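Local coordinates for mandelate racemase/muconate lactonizing enzyme (Roseovarius nubinhibens, PDB 2QDD), which belongs to the mandelate racemase/muconate lactonizing enzyme family of the enolase superfamily and probably uses magnesium to catalyse a reaction not yet identified, at residues 121-126 / 351-356. Sequence-based numbering, arbitrary orientation.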
ATOM      1  N   LEU A 121       0.236  16.574  45.812  1.00 40.08           N
ATOM      2  CA  LEU A 121       1.192  16.709  44.705  1.00 35.84           C
ATOM      3  C   LEU A 121       0.720  17.718  43.667  1.00 32.63           C
ATOM      4  O   LEU A 121      -0.468  17.789  43.367  1.00 31.69           O
ATOM      5  CB  LEU A 121       1.467  15.355  44.039  1.00 39.06           C
ATOM      6  CG  LEU A 121       1.967  14.208  44.924  1.00 44.69           C
ATOM      7  CD1 LEU A 121       1.878  12.901  44.181  1.00 44.67           C
ATOM      8  CD2 LEU A 121       3.386  14.450  45.423  1.00 49.30           C
ATOM      9  N   PRO A 122       1.652  18.520  43.127  1.00 30.68           N
ATOM     10  CA  PRO A 122       1.328  19.366  41.987  1.00 31.43           C
ATOM     11  C   PRO A 122       1.046  18.540  40.738  1.00 30.70           C
ATOM     12  O   PRO A 122       1.568  17.432  40.602  1.00 30.95           O
ATOM     13  CB  PRO A 122       2.595  20.202  41.802  1.00 23.50           C
ATOM     14  CG  PRO A 122       3.668  19.399  42.415  1.00 28.29           C
ATOM     15  CD  PRO A 122       3.050  18.697  43.562  1.00 30.76           C
ATOM     16  N   LEU A 123       0.227  19.081  39.842  1.00 31.16           N
ATOM     17  CA  LEU A 123      -0.197  18.354  38.649  1.00 36.20           C
ATOM     18  C   LEU A 123       0.965  17.894  37.768  1.00 31.56           C
ATOM     19  O   LEU A 123       0.928  16.785  37.248  1.00 31.52           O
ATOM     20  CB  LEU A 123      -1.220  19.160  37.850  1.00 35.18           C
ATOM     21  CG  LEU A 123      -2.681  18.702  37.859  1.00 44.23           C
ATOM     22  CD1 LEU A 123      -3.174  18.383  39.249  1.00 35.41           C
ATOM     23  CD2 LEU A 123      -3.565  19.763  37.233  1.00 42.72           C
ATOM     24  N   TRP A 124       2.010  18.717  37.649  1.00 32.53           N
ATOM     25  CA  TRP A 124       3.210  18.353  36.879  1.00 33.49           C
ATOM     26  C   TRP A 124       3.935  17.108  37.387  1.00 31.00           C
ATOM     27  O   TRP A 124       4.581  16.405  36.605  1.00 30.22           O
ATOM     28  CB  TRP A 124       4.182  19.534  36.711  1.00 28.64           C
ATOM     29  CG  TRP A 124       4.701  20.109  38.001  1.00 30.17           C
ATOM     30  CD1 TRP A 124       4.241  21.227  38.638  1.00 28.10           C
ATOM     31  CD2 TRP A 124       5.778  19.605  38.807  1.00 21.88           C
ATOM     32  NE1 TRP A 124       4.958  21.449  39.785  1.00 30.09           N
ATOM     33  CE2 TRP A 124       5.904  20.466  39.917  1.00 28.70           C
ATOM     34  CE3 TRP A 124       6.640  18.508  38.703  1.00 24.04           C
ATOM     35  CZ2 TRP A 124       6.859  20.262  40.919  1.00 26.82           C
ATOM     36  CZ3 TRP A 124       7.582  18.302  39.706  1.00 32.05           C
ATOM     37  CH2 TRP A 124       7.689  19.184  40.793  1.00 27.30           C
ATOM     38  N   GLN A 125       3.824  16.839  38.687  1.00 32.40           N
ATOM     39  CA  GLN A 125       4.395  15.633  39.285  1.00 34.03           C
ATOM     40  C   GLN A 125       3.523  14.400  39.079  1.00 33.83           C
ATOM     41  O   GLN A 125       4.036  13.298  38.850  1.00 38.00           O
ATOM     42  CB  GLN A 125       4.678  15.842  40.770  1.00 29.05           C
ATOM     43  CG  GLN A 125       5.479  14.715  41.401  1.00 29.68           C
ATOM     44  CD  GLN A 125       6.406  15.190  42.499  1.00 36.68           C
ATOM     45  OE1 GLN A 125       7.603  14.898  42.485  1.00 33.89           O
ATOM     46  NE2 GLN A 125       5.860  15.922  43.461  1.00 30.36           N
ATOM     47  N   LEU A 126       2.208  14.584  39.159  1.00 34.47           N
ATOM     48  CA  LEU A 126       1.260  13.509  38.849  1.00 34.99           C
ATOM     49  C   LEU A 126       1.343  13.099  37.383  1.00 32.50           C
ATOM     50  O   LEU A 126       1.107  11.940  37.041  1.00 28.80           O
ATOM     51  CB  LEU A 126      -0.171  13.922  39.196  1.00 35.42           C
ATOM     52  CG  LEU A 126      -0.598  13.877  40.665  1.00 33.43           C
ATOM     53  CD1 LEU A 126      -1.994  14.450  40.795  1.00 27.62           C
ATOM     54  CD2 LEU A 126      -0.554  12.461  41.211  1.00 39.70           C
ATOM     55  N   PRO A 351       0.024  21.609  45.841  1.00 37.88           N
ATOM     56  CA  PRO A 351      -0.834  20.459  45.524  1.00 33.00           C
ATOM     57  C   PRO A 351      -2.008  20.769  44.591  1.00 33.77           C
ATOM     58  O   PRO A 351      -2.633  21.828  44.692  1.00 33.35           O
ATOM     59  CB  PRO A 351      -1.351  20.027  46.893  1.00 35.20           C
ATOM     60  CG  PRO A 351      -0.270  20.419  47.826  1.00 34.11           C
ATOM     61  CD  PRO A 351       0.259  21.719  47.294  1.00 36.50           C
ATOM     62  N   GLY A 352      -2.284  19.843  43.679  1.00 34.96           N
ATOM     63  CA  GLY A 352      -3.287  20.053  42.644  1.00 31.19           C
ATOM     64  C   GLY A 352      -2.858  21.050  41.593  1.00 27.19           C
ATOM     65  O   GLY A 352      -1.706  21.057  41.145  1.00 26.23           O
ATOM     66  N   LEU A 353      -3.805  21.893  41.210  1.00 26.69           N
ATOM     67  CA  LEU A 353      -3.641  22.827  40.107  1.00 32.75           C
ATOM     68  C   LEU A 353      -2.879  24.067  40.554  1.00 35.46           C
ATOM     69  O   LEU A 353      -2.141  24.668  39.765  1.00 36.00           O
ATOM     70  CB  LEU A 353      -5.022  23.214  39.584  1.00 31.93           C
ATOM     71  CG  LEU A 353      -5.268  23.995  38.299  1.00 38.78           C
ATOM     72  CD1 LEU A 353      -4.593  23.363  37.120  1.00 41.27           C
ATOM     73  CD2 LEU A 353      -6.756  23.984  38.083  1.00 51.29           C
ATOM     74  N   GLY A 354      -3.068  24.436  41.825  1.00 37.66           N
ATOM     75  CA  GLY A 354      -2.383  25.573  42.436  1.00 35.14           C
ATOM     76  C   GLY A 354      -2.921  26.917  41.986  1.00 40.20           C
ATOM     77  O   GLY A 354      -2.192  27.913  41.971  1.00 38.13           O
ATOM     78  N   VAL A 355      -4.193  26.944  41.591  1.00 39.34           N
ATOM     79  CA  VAL A 355      -4.918  28.202  41.418  1.00 45.57           C
ATOM     80  C   VAL A 355      -6.346  28.098  41.953  1.00 47.93           C
ATOM     81  O   VAL A 355      -7.105  27.221  41.549  1.00 48.94           O
ATOM     82  CB  VAL A 355      -4.809  28.801  39.960  1.00 43.66           C
ATOM     83  CG1 VAL A 355      -4.497  27.740  38.917  1.00 46.49           C
ATOM     84  CG2 VAL A 355      -6.033  29.629  39.576  1.00 43.86           C
ATOM     85  N   ILE A 356      -6.676  28.984  42.898  1.00 51.79           N
ATOM     86  CA  ILE A 356      -7.980  28.997  43.574  1.00 52.24           C
ATOM     87  C   ILE A 356      -8.703  30.310  43.259  1.00 52.71           C
ATOM     88  O   ILE A 356      -8.314  31.367  43.762  1.00 53.22           O
ATOM     89  CB  ILE A 356      -7.839  28.831  45.114  1.00 51.19           C
ATOM     90  CG1 ILE A 356      -7.057  27.557  45.461  1.00 55.95           C
ATOM     91  CG2 ILE A 356      -9.210  28.802  45.786  1.00 53.88           C
ATOM     92  CD1 ILE A 356      -6.148  27.696  46.675  1.00 55.21           C
TER
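Pro351 meets the other segment through its backbone edge: its CA-H points at Leu121 O, with Pro351 CA 3.5 Å from that oxygen, while its ring carbon CB comes to 4.0 Å from Leu121 N. Gly352 follows with two backbone bonds: Gly352 N donates to Leu121 O (2.8 Å), and Gly352 O accepts from Leu123 N (3.1 Å). Pro122, between them, forms a single beta bridge with Gly352, and a proline fits there because its missing N-H costs no bond; at the N-cap, Pro122 O takes up Gln125 N and Leu126 N. The bridge joins the loop between strands 344-345 and 367-370, in the enolase-type C-terminal region, to the start of helix 123-126, in the N-terminal family region. Gly352 has a positive phi (71°), easy for glycine, and Leu123 CD1 lies 3.6 Å from Gly352 C. Leu353 has CG anti to its backbone N (chi1 -170°), which takes Leu353 CD1 to within 3.7 Å of Leu123 CD2. Leu123 also touches His308, whose NE2 is hydrogen-bonded to Leu353 O. Shortening Leu123 to an alanine is likely to open a gap beside the Gly352 peptide and leave Leu353 CD1 without this apolar neighbour. Asp113 OD1 accepts from Leu353 N, tying this loop to helix 101-119.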